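Local atomic coordinates of major capsid protein (Norovirus Hu/GI.7/TCH-060/USA/2003, PDB entry 4P25), a protein that forms the norovirus capsid and, through its protruding P domain, binds fucosylated histo-blood group antigens such as Lewis Y. Residues C107-S112 with A160-S165. Sequence-based numbering, arbitrary orientation.
Sequences CDWHVS and AWVSPS. With GAL (beta-D-galactopyranose), chain E; FUC (alpha-L-fucopyranose), chain B.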
loop_
_atom_site.group_PDB
_atom_site.type_symbol
_atom_site.label_atom_id
_atom_site.label_comp_id
_atom_site.label_asym_id
_atom_site.label_seq_id
_atom_site.Cartn_x
_atom_site.Cartn_y
_atom_site.Cartn_z
ATOM N N CYS A 107 12.603 5.617 18.920
ATOM C CA CYS A 107 12.560 4.176 19.114
ATOM C C CYS A 107 13.542 3.515 18.162
ATOM O O CYS A 107 14.001 4.135 17.199
ATOM C CB CYS A 107 11.143 3.627 18.893
ATOM S SG CYS A 107 10.415 3.959 17.254
ATOM N N ASP A 108 13.886 2.264 18.446
ATOM C CA ASP A 108 14.620 1.463 17.484
ATOM C C ASP A 108 13.685 1.015 16.370
ATOM O O ASP A 108 12.509 0.715 16.609
ATOM C CB ASP A 108 15.228 0.232 18.152
ATOM C CG ASP A 108 16.553 0.519 18.837
ATOM O OD1 ASP A 108 16.849 1.692 19.158
ATOM O OD2 ASP A 108 17.294 -0.459 19.069
ATOM N N TRP A 109 14.210 0.980 15.151
ATOM C CA TRP A 109 13.498 0.420 14.016
ATOM C C TRP A 109 14.101 -0.914 13.630
ATOM O O TRP A 109 15.298 -1.136 13.795
ATOM C CB TRP A 109 13.586 1.348 12.806
ATOM C CG TRP A 109 12.893 2.652 12.968
ATOM C CD1 TRP A 109 12.032 3.017 13.965
ATOM C CD2 TRP A 109 12.995 3.775 12.092
ATOM N NE1 TRP A 109 11.596 4.308 13.758
ATOM C CE2 TRP A 109 12.176 4.795 12.614
ATOM C CE3 TRP A 109 13.709 4.020 10.912
ATOM C CZ2 TRP A 109 12.046 6.040 11.996
ATOM C CZ3 TRP A 109 13.582 5.255 10.299
ATOM C CH2 TRP A 109 12.761 6.252 10.844
ATOM N N HIS A 110 13.265 -1.796 13.101
ATOM C CA HIS A 110 13.726 -3.057 12.558
ATOM C C HIS A 110 13.123 -3.181 11.174
ATOM O O HIS A 110 11.910 -3.315 11.017
ATOM C CB HIS A 110 13.329 -4.187 13.498
ATOM C CG HIS A 110 13.780 -3.947 14.905
ATOM N ND1 HIS A 110 12.946 -3.438 15.878
ATOM C CD2 HIS A 110 14.960 -4.207 15.521
ATOM C CE1 HIS A 110 13.602 -3.367 17.023
ATOM N NE2 HIS A 110 14.825 -3.829 16.833
ATOM N N VAL A 111 13.992 -3.087 10.170
ATOM C CA VAL A 111 13.582 -2.865 8.790
ATOM C C VAL A 111 13.987 -4.065 7.963
ATOM O O VAL A 111 15.159 -4.449 7.952
ATOM C CB VAL A 111 14.288 -1.611 8.224
ATOM C CG1 VAL A 111 13.793 -1.299 6.816
ATOM C CG2 VAL A 111 14.082 -0.408 9.148
ATOM N N SER A 112 13.024 -4.672 7.276
ATOM C CA SER A 112 13.311 -5.874 6.491
ATOM C C SER A 112 13.589 -5.531 5.038
ATOM O O SER A 112 12.705 -5.042 4.327
ATOM C CB SER A 112 12.158 -6.864 6.581
ATOM O OG SER A 112 12.522 -8.082 5.954
ATOM N N ALA A 160 9.447 -3.138 9.733
ATOM C CA ALA A 160 8.756 -4.354 10.160
ATOM C C ALA A 160 8.186 -4.254 11.574
ATOM O O ALA A 160 7.063 -4.687 11.827
ATOM C CB ALA A 160 9.682 -5.556 10.053
ATOM N N TRP A 161 8.980 -3.704 12.491
ATOM C CA TRP A 161 8.559 -3.511 13.876
ATOM C C TRP A 161 9.435 -2.483 14.582
ATOM O O TRP A 161 10.496 -2.124 14.080
ATOM C CB TRP A 161 8.505 -4.835 14.660
ATOM C CG TRP A 161 9.784 -5.663 14.728
ATOM C CD1 TRP A 161 10.317 -6.426 13.730
ATOM C CD2 TRP A 161 10.630 -5.862 15.873
ATOM N NE1 TRP A 161 11.457 -7.062 14.168
ATOM C CE2 TRP A 161 11.669 -6.733 15.485
ATOM C CE3 TRP A 161 10.618 -5.373 17.187
ATOM C CZ2 TRP A 161 12.685 -7.129 16.357
ATOM C CZ3 TRP A 161 11.631 -5.778 18.062
ATOM C CH2 TRP A 161 12.647 -6.642 17.637
ATOM N N VAL A 162 8.975 -2.002 15.733
ATOM C CA VAL A 162 9.733 -1.023 16.508
ATOM C C VAL A 162 9.867 -1.477 17.959
ATOM O O VAL A 162 9.060 -2.269 18.443
ATOM C CB VAL A 162 9.088 0.384 16.452
ATOM C CG1 VAL A 162 9.045 0.893 15.021
ATOM C CG2 VAL A 162 7.690 0.366 17.064
ATOM N N SER A 163 10.892 -0.978 18.646
ATOM C CA SER A 163 11.160 -1.355 20.033
ATOM C C SER A 163 11.813 -0.172 20.763
ATOM O O SER A 163 12.241 0.784 20.113
ATOM C CB SER A 163 12.048 -2.606 20.071
ATOM O OG SER A 163 13.314 -2.356 19.488
ATOM N N PRO A 164 11.868 -0.213 22.111
ATOM C CA PRO A 164 12.417 0.923 22.865
ATOM C C PRO A 164 13.878 1.242 22.535
ATOM O O PRO A 164 14.656 0.346 22.208
ATOM C CB PRO A 164 12.301 0.458 24.323
ATOM C CG PRO A 164 11.184 -0.511 24.314
ATOM C CD PRO A 164 11.307 -1.239 23.012
ATOM N N SER A 165 14.244 2.515 22.624
ATOM C CA SER A 165 15.612 2.933 22.340
ATOM C C SER A 165 16.556 2.457 23.433
ATOM O O SER A 165 17.722 2.163 23.177
ATOM C CB SER A 165 15.693 4.458 22.214
ATOM O OG SER A 165 14.980 4.916 21.078
HETATM C C1 GAL E . 16.984 -5.032 22.426
HETATM C C2 GAL E . 16.495 -4.710 21.024
HETATM C C3 GAL E . 16.861 -3.276 20.675
HETATM C C4 GAL E . 16.328 -2.342 21.750
HETATM C C5 GAL E . 16.826 -2.796 23.111
HETATM C C6 GAL E . 16.282 -1.860 24.193
HETATM O O2 GAL E . 17.111 -5.603 20.083
HETATM O O3 GAL E . 16.285 -2.927 19.408
HETATM O O4 GAL E . 14.893 -2.362 21.733
HETATM O O5 GAL E . 16.373 -4.134 23.364
HETATM O O6 GAL E . 17.005 -2.066 25.409
HETATM C C1 FUC B . 16.118 -6.101 19.175
HETATM C C2 FUC B . 16.802 -6.747 17.981
HETATM C C3 FUC B . 17.665 -7.904 18.456
HETATM C C4 FUC B . 16.821 -8.861 19.282
HETATM C C5 FUC B . 16.136 -8.097 20.403
HETATM C C6 FUC B . 15.281 -9.060 21.228
HETATM O O2 FUC B . 17.624 -5.777 17.317
HETATM O O3 FUC B . 18.204 -8.597 17.320
HETATM O O4 FUC B . 15.830 -9.471 18.442
HETATM O O5 FUC B . 15.302 -7.073 19.843
HETATM O O HOH W 1 16.846 4.321 19.193
#
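His110 and Trp161 stack face to face, the imidazole lying over the six-membered ring of the indole with centroids 3.5 Å apart and planes 16° from parallel. The overlap continues along the indole, because His110 CB sits over the five-membered ring in a CH-pi contact. Trp161 CG is wedged between its own backbone N and carbonyl carbon (chi1 57°), a rotamer that swings the indole back beneath the histidine. The imidazole turns its edge to the glycan: NE2 donates to GAL O3 at 3.1 Å, while the rim of the tryptophan reaches the fucose, CH2 lying 3.5 Å from FUC O5. Galactose is read by acceptors from both segments, since its O3 donates to Asp108 OD2 (2.7 Å) and its O4 to the backbone carbonyl Pro164 O (2.8 Å). Ser163 OG also lies beside O3 and O4, although its exact placement is less certain.

Further contacts probably steady these groups. His110 ND1 makes a weak bond to Trp161 O, which with the stack limits rotation of the ring. Asp108 OD1 forms a salt bridge with Lys131 and accepts a bond from a water that also meets Ser165 OG. The strands run antiparallel: Asp108 and Ser163 exchange backbone bonds, and His110 N donates to Trp161 O at 3.0 Å. A classic beta bulge sets Ala160 and Trp161 together against His110, whose carbonyl O takes a bond from Ala160 N at 2.8 Å and a weak one from Trp161 N. On the other face of the sheet Val162 CG1 packs against Trp109 CD1. Met125 of the second subunit packs on Trp161, placing the site near the dimer interface. The chemistry implies recognition of galactose by hydrogen bonds to its O3 and O4, the stack probably helping to keep the imidazole edge turned to O3 through a bent bond (143°).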